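Local atomic coordinates of leucine aminopeptidase 1 (Caenorhabditis elegans, PDB entry 2HC9), a protein that removes amino acids, preferably leucine, from the N termini of peptides as a two-zinc aminopeptidase of the M17 family and probably serves in digestion. Residues E192-K195 / V196-T200; I220-V223 / G224-G227; P66-Y69 / E70-H73. The protein carries 1 engineered substitution. All blocks are in the same frame, centred on the assembly; numbering follows the deposited sequence.

Contact 1 of 3, residues E192-K195 / V196-T200; sequences EAVK and VGNAT
Asn198 folds back against Val194, one turn earlier in the helix, and the two side chains run side by side. Asn198 is modelled in two conformations; in the one described, CB rests 3.6 Å from Val194 O, CG stands 3.9 Å from the same oxygen, and ND2 donates a hydrogen bond of 3.2 Å to Val194 O while touching Val194 CG1 at 3.5 Å. A chi1 of -90°, well off the staggered -60°, turns the amide toward the carbonyl four residues back. In that conformer the oxygen takes two bonds: Asn198 N reaches it at 2.8 Å, in the usual alpha-helical way, and ND2 comes from the other face of the carbonyl, well above its plane; only the backbone bond is certain. Gly197 N to Ala193 O and Ala199 N to Lys195 O continue the ladder. At the C-terminal end Thr200 OG1 and Thr200 N both donate to Val196 O, OG1 at 2.8 Å. Glu192 points its carboxylate to a salt bridge with Arg175. This is plain packing of helix 186-199 in the catalytic domain: Val196 lies on Leu283 and Ser287 of helix 277-290, whereas Val194 and Asn198 meet Val206 and Ile204 of strand 203-208.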
loop_
_atom_site.group_PDB
_atom_site.type_symbol
_atom_site.label_atom_id
_atom_site.label_comp_id
_atom_site.label_asym_id
_atom_site.label_seq_id
_atom_site.Cartn_x
_atom_site.Cartn_y
_atom_site.Cartn_z
ATOM N N GLU A 192 40.188 8.376 3.304
ATOM C CA GLU A 192 40.512 7.292 2.380
ATOM C C GLU A 192 40.986 7.819 1.022
ATOM O O GLU A 192 41.942 7.309 0.465
ATOM C CB GLU A 192 39.325 6.318 2.212
ATOM C CG GLU A 192 38.945 5.562 3.509
ATOM C CD GLU A 192 39.691 4.256 3.727
ATOM O OE1 GLU A 192 40.615 3.942 2.957
ATOM O OE2 GLU A 192 39.342 3.528 4.686
ATOM N N ALA A 193 40.311 8.837 0.489
ATOM C CA ALA A 193 40.685 9.391 -0.812
ATOM C C ALA A 193 42.040 10.090 -0.694
ATOM O O ALA A 193 42.922 9.982 -1.582
ATOM C CB ALA A 193 39.614 10.406 -1.267
ATOM N N VAL A 194 42.210 10.813 0.402
ATOM C CA VAL A 194 43.482 11.527 0.632
ATOM C C VAL A 194 44.683 10.558 0.761
ATOM O O VAL A 194 45.780 10.846 0.263
ATOM C CB VAL A 194 43.390 12.520 1.810
ATOM C CG1 VAL A 194 44.799 13.113 2.162
ATOM C CG2 VAL A 194 42.426 13.649 1.455
ATOM N N LYS A 195 44.463 9.403 1.383
ATOM C CA LYS A 195 45.500 8.364 1.431
ATOM C C LYS A 195 45.950 7.927 0.039
ATOM O O LYS A 195 47.140 7.827 -0.223
ATOM C CB LYS A 195 45.000 7.146 2.212
ATOM C CG LYS A 195 45.039 7.349 3.700
ATOM C CD LYS A 195 44.600 6.068 4.444
ATOM C CE LYS A 195 45.740 5.058 4.477
ATOM N NZ LYS A 195 45.350 3.780 5.143
ATOM N N VAL A 196 44.991 7.670 -0.849
ATOM C CA VAL A 196 45.301 7.330 -2.238
ATOM C C VAL A 196 45.975 8.532 -2.940
ATOM O O VAL A 196 46.951 8.358 -3.683
ATOM C CB VAL A 196 44.017 6.887 -3.020
ATOM C CG1 VAL A 196 44.302 6.786 -4.536
ATOM C CG2 VAL A 196 43.462 5.570 -2.451
ATOM N N GLY A 197 45.463 9.736 -2.680
ATOM C CA GLY A 197 46.088 10.980 -3.171
ATOM C C GLY A 197 47.576 11.049 -2.817
ATOM O O GLY A 197 48.410 11.386 -3.672
ATOM N N ASN A 198 47.899 10.736 -1.565
ATOM C CA ASN A 198 49.290 10.779 -1.111
ATOM C C ASN A 198 50.122 9.683 -1.787
ATOM O O ASN A 198 51.219 9.960 -2.292
ATOM C CB ASN A 198 49.380 10.693 0.423
ATOM C CG ASN A 198 49.343 12.070 1.100
ATOM O OD1 ASN A 198 50.372 12.729 1.240
ATOM N ND2 ASN A 198 48.164 12.489 1.542
ATOM N N ALA A 199 49.595 8.458 -1.809
ATOM C CA ALA A 199 50.304 7.296 -2.390
ATOM C C ALA A 199 50.616 7.495 -3.863
ATOM O O ALA A 199 51.656 7.046 -4.360
ATOM C CB ALA A 199 49.496 6.005 -2.196
ATOM N N THR A 200 49.726 8.194 -4.567
ATOM C CA THR A 200 49.891 8.427 -6.002
ATOM C C THR A 200 50.641 9.728 -6.363
ATOM O O THR A 200 50.750 10.058 -7.540
ATOM C CB THR A 200 48.509 8.485 -6.731
ATOM O OG1 THR A 200 47.680 9.477 -6.093
ATOM C CG2 THR A 200 47.833 7.100 -6.719
#

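Contact 2 of 3, residues I220-V223 / G224-G227; sequences IYHV and GKAG
Gly224 N closes the last turn of helix 218-224 on Ile220 O at 3.2 Å, and the chain runs on into a type I beta turn, Gly224 to Gly227, with Gly227 N bonded to Gly224 O. This helix end belongs to the catalytic domain, and beneath it Val223 packs on the zinc ligand Glu336 and on Leu339 and Ile340 of helix 337-350. Lys225 carries the side-chain contact. Its CG sits between the backbone N and the carbonyl carbon (chi1 61°), and the extended chain beyond crosses the end of the helix toward His222: CG and CE each pass 3.3 Å from His222 O. Its CB lies over one face of the Tyr221 ring, offset toward the rim, and the two side chains cross at about a right angle. Tyr221 in turn puts CD1 over the centre of the His222 ring, 3.6 Å above its plane, while its hydroxyl is held by Glu210. A water between Val223 O and Ala226 N takes a weak bond from the latter and probably shares its protons among Val223 O and other acceptors. Lys225 NZ finishes at the imidazole edge, donating to His222 ND1 at 2.9 Å from 20° out of the ring plane.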
loop_
_atom_site.group_PDB
_atom_site.type_symbol
_atom_site.label_atom_id
_atom_site.label_comp_id
_atom_site.label_asym_id
_atom_site.label_seq_id
_atom_site.Cartn_x
_atom_site.Cartn_y
_atom_site.Cartn_z
ATOM N N ILE A 220 26.374 19.846 -3.937
ATOM C CA ILE A 220 27.113 19.060 -2.931
ATOM C C ILE A 220 26.762 19.566 -1.524
ATOM O O ILE A 220 26.472 18.771 -0.635
ATOM C CB ILE A 220 28.631 19.129 -3.161
ATOM C CG1 ILE A 220 28.923 18.736 -4.622
ATOM C CG2 ILE A 220 29.362 18.196 -2.176
ATOM C CD1 ILE A 220 30.451 18.523 -4.911
ATOM N N TYR A 221 26.765 20.886 -1.343
ATOM C CA TYR A 221 26.512 21.463 -0.025
ATOM C C TYR A 221 25.096 21.173 0.462
ATOM O O TYR A 221 24.900 20.711 1.590
ATOM C CB TYR A 221 26.732 22.982 -0.014
ATOM C CG TYR A 221 26.459 23.562 1.353
ATOM C CD1 TYR A 221 25.216 24.153 1.656
ATOM C CD2 TYR A 221 27.419 23.486 2.367
ATOM C CE1 TYR A 221 24.963 24.699 2.931
ATOM C CE2 TYR A 221 27.170 24.018 3.628
ATOM C CZ TYR A 221 25.935 24.612 3.905
ATOM O OH TYR A 221 25.679 25.130 5.162
ATOM N N HIS A 222 24.102 21.504 -0.362
ATOM C CA HIS A 222 22.736 21.400 0.135
ATOM C C HIS A 222 22.285 19.962 0.381
ATOM O O HIS A 222 21.564 19.688 1.334
ATOM C CB HIS A 222 21.763 22.252 -0.705
ATOM C CG HIS A 222 22.008 23.725 -0.528
ATOM N ND1 HIS A 222 21.742 24.388 0.654
ATOM C CD2 HIS A 222 22.553 24.644 -1.363
ATOM C CE1 HIS A 222 22.088 25.662 0.528
ATOM N NE2 HIS A 222 22.598 25.841 -0.683
ATOM N N VAL A 223 22.767 19.030 -0.438
ATOM C CA VAL A 223 22.497 17.615 -0.172
ATOM C C VAL A 223 23.094 17.178 1.166
ATOM O O VAL A 223 22.426 16.499 1.963
ATOM C CB VAL A 223 22.997 16.703 -1.341
ATOM C CG1 VAL A 223 22.996 15.234 -0.943
ATOM C CG2 VAL A 223 22.108 16.933 -2.596
ATOM N N GLY A 224 24.358 17.533 1.395
ATOM C CA GLY A 224 25.100 16.985 2.549
ATOM C C GLY A 224 24.992 17.755 3.863
ATOM O O GLY A 224 25.552 17.319 4.884
ATOM N N LYS A 225 24.308 18.903 3.843
ATOM C CA LYS A 225 24.304 19.841 5.000
ATOM C C LYS A 225 23.615 19.260 6.241
ATOM O O LYS A 225 23.881 19.704 7.355
ATOM C CB LYS A 225 23.645 21.186 4.647
ATOM C CG LYS A 225 22.157 21.097 4.210
ATOM C CD LYS A 225 21.619 22.472 3.732
ATOM C CE LYS A 225 20.301 22.298 2.968
ATOM N NZ LYS A 225 19.694 23.612 2.626
ATOM N N ALA A 226 22.726 18.282 6.048
ATOM C CA ALA A 226 22.060 17.650 7.193
ATOM C C ALA A 226 22.723 16.312 7.567
ATOM O O ALA A 226 22.160 15.511 8.308
ATOM C CB ALA A 226 20.566 17.468 6.902
ATOM N N GLY A 227 23.941 16.081 7.089
ATOM C CA GLY A 227 24.699 14.879 7.549
ATOM C C GLY A 227 25.320 15.114 8.925
ATOM O O GLY A 227 25.502 16.273 9.353
HETATM O O HOH W 1 22.085 15.651 4.499
#

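Contact 3 of 3, residues P66-Y69 / E70-H73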
loop_
_atom_site.group_PDB
_atom_site.type_symbol
_atom_site.label_atom_id
_atom_site.label_comp_id
_atom_site.label_asym_id
_atom_site.label_seq_id
_atom_site.Cartn_x
_atom_site.Cartn_y
_atom_site.Cartn_z
ATOM N N PRO A 66 34.106 -30.651 -6.029
ATOM C CA PRO A 66 35.048 -30.811 -4.918
ATOM C C PRO A 66 36.092 -31.903 -5.223
ATOM O O PRO A 66 35.763 -32.945 -5.819
ATOM C CB PRO A 66 34.141 -31.224 -3.757
ATOM C CG PRO A 66 32.992 -31.945 -4.450
ATOM C CD PRO A 66 32.757 -31.153 -5.709
ATOM N N LEU A 67 37.338 -31.632 -4.851
ATOM C CA LEU A 67 38.444 -32.561 -5.090
ATOM C C LEU A 67 38.944 -33.165 -3.790
ATOM O O LEU A 67 39.951 -33.889 -3.766
ATOM C CB LEU A 67 39.595 -31.846 -5.813
ATOM C CG LEU A 67 39.216 -31.181 -7.141
ATOM C CD1 LEU A 67 40.449 -30.480 -7.747
ATOM C CD2 LEU A 67 38.619 -32.196 -8.123
ATOM N N HIS A 68 38.218 -32.882 -2.714
ATOM C CA HIS A 68 38.620 -33.251 -1.348
ATOM C C HIS A 68 37.408 -32.961 -0.484
ATOM O O HIS A 68 36.511 -32.250 -0.920
ATOM C CB HIS A 68 39.817 -32.397 -0.886
ATOM C CG HIS A 68 40.372 -32.799 0.446
ATOM N ND1 HIS A 68 40.057 -32.134 1.612
ATOM C CD2 HIS A 68 41.215 -33.797 0.796
ATOM C CE1 HIS A 68 40.690 -32.704 2.625
ATOM N NE2 HIS A 68 41.403 -33.713 2.156
ATOM N N TYR A 69 37.350 -33.534 0.717
ATOM C CA TYR A 69 36.204 -33.266 1.585
ATOM C C TYR A 69 36.082 -31.813 2.079
ATOM O O TYR A 69 34.991 -31.394 2.441
ATOM C CB TYR A 69 36.043 -34.301 2.709
ATOM C CG TYR A 69 37.090 -34.237 3.808
ATOM C CD1 TYR A 69 36.956 -33.356 4.877
ATOM C CD2 TYR A 69 38.202 -35.071 3.780
ATOM C CE1 TYR A 69 37.918 -33.296 5.897
ATOM C CE2 TYR A 69 39.177 -35.004 4.781
ATOM C CZ TYR A 69 39.022 -34.121 5.828
ATOM O OH TYR A 69 39.976 -34.074 6.806
ATOM N N GLU A 70 37.179 -31.045 2.053
ATOM C CA GLU A 70 37.122 -29.638 2.504
ATOM C C GLU A 70 38.133 -28.674 1.887
ATOM O O GLU A 70 37.921 -27.464 1.939
ATOM C CB GLU A 70 37.191 -29.534 4.028
ATOM C CG GLU A 70 38.512 -30.009 4.594
ATOM C CD GLU A 70 38.615 -29.818 6.093
ATOM O OE1 GLU A 70 37.612 -29.416 6.723
ATOM O OE2 GLU A 70 39.725 -30.043 6.632
ATOM N N LEU A 71 39.216 -29.197 1.319
ATOM C CA LEU A 71 40.378 -28.370 0.970
ATOM C C LEU A 71 40.482 -27.980 -0.497
ATOM O O LEU A 71 41.349 -27.195 -0.866
ATOM C CB LEU A 71 41.686 -29.066 1.363
ATOM C CG LEU A 71 42.010 -29.146 2.854
ATOM C CD1 LEU A 71 43.224 -30.054 3.094
ATOM C CD2 LEU A 71 42.180 -27.768 3.488
ATOM N N ALA A 72 39.664 -28.552 -1.371
ATOM C CA ALA A 72 39.977 -28.373 -2.800
ATOM C C ALA A 72 38.787 -28.415 -3.727
ATOM O O ALA A 72 37.852 -29.192 -3.505
ATOM C CB ALA A 72 41.028 -29.398 -3.266
ATOM N N HIS A 73 38.850 -27.619 -4.794
ATOM C CA HIS A 73 37.744 -27.492 -5.751
ATOM C C HIS A 73 38.273 -27.315 -7.169
ATOM O O HIS A 73 39.311 -26.679 -7.361
ATOM C CB HIS A 73 36.906 -26.254 -5.402
ATOM C CG HIS A 73 36.211 -26.349 -4.084
ATOM N ND1 HIS A 73 36.799 -25.955 -2.901
ATOM C CD2 HIS A 73 34.975 -26.794 -3.763
ATOM C CE1 HIS A 73 35.951 -26.149 -1.909
ATOM N NE2 HIS A 73 34.838 -26.661 -2.405
HETATM O O HOH W 2 36.611 -29.408 -0.879
HETATM O O HOH W 3 41.431 -31.722 5.730
#
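A chi1 of -175° carries the His68 ring away from its own backbone N and toward the Glu70-Leu71 backbone, and Glu70, its CG set between N and the carbonyl carbon, stretches out beside Tyr69. His68 ND1 then accepts from two consecutive backbone amides, Glu70 N and Leu71 N, each 3.1 Å away, which is consistent with an ND1 that carries no proton; the Glu70 donor is tilted 32° from the ring plane. Leu71 runs alongside the imidazole, its CD1 3.7 Å from His68 CE1, and Phe45 meets the ring steeply. Replacing His68 by an alanine is likely to leave the Glu70 and Leu71 amides without their shared acceptor and to open a gap beside Leu71 and Phe45. This is the connection of a beta hairpin, strands 63-66 and 72-77 at the edge of the N-terminal domain sheet, where Pro66 and His73 form an antiparallel non-hydrogen-bonded pair. Leu67 N donates almost straight to Ala72 O at 2.8 Å, although from well above the carbonyl plane, and Leu67 CB packs on Ala72 CB. A water bridges His68 O and Ala72 N inside the loop. Farther out, Glu70 CD lies 3.6 Å from Tyr69 CE1, the carboxylate and ring planes 29° apart. A second water links Tyr69 OH to Glu70 OE2, the same oxygen that makes a salt bridge with Arg58 of the second subunit.

Coming from the N terminus, contact 3 is met first: it closes the hairpin between strands 63-66 and 72-77, at the edge of the N-terminal domain and beside another subunit. The chain then crosses into the catalytic domain, where contact 1 spans the last turns of helix 186-199 just before strand 203-208. Contact 2, near the zinc site, follows at the end of helix 218-224 and begins the turn toward strand 232-238. The three lie in series, so none nests within or crosses another. Contacts 1 and 2 have centres about 24 Å apart, while contacts 2 and 3, about 51 Å between centres, sit on opposite sides of the chain's centre.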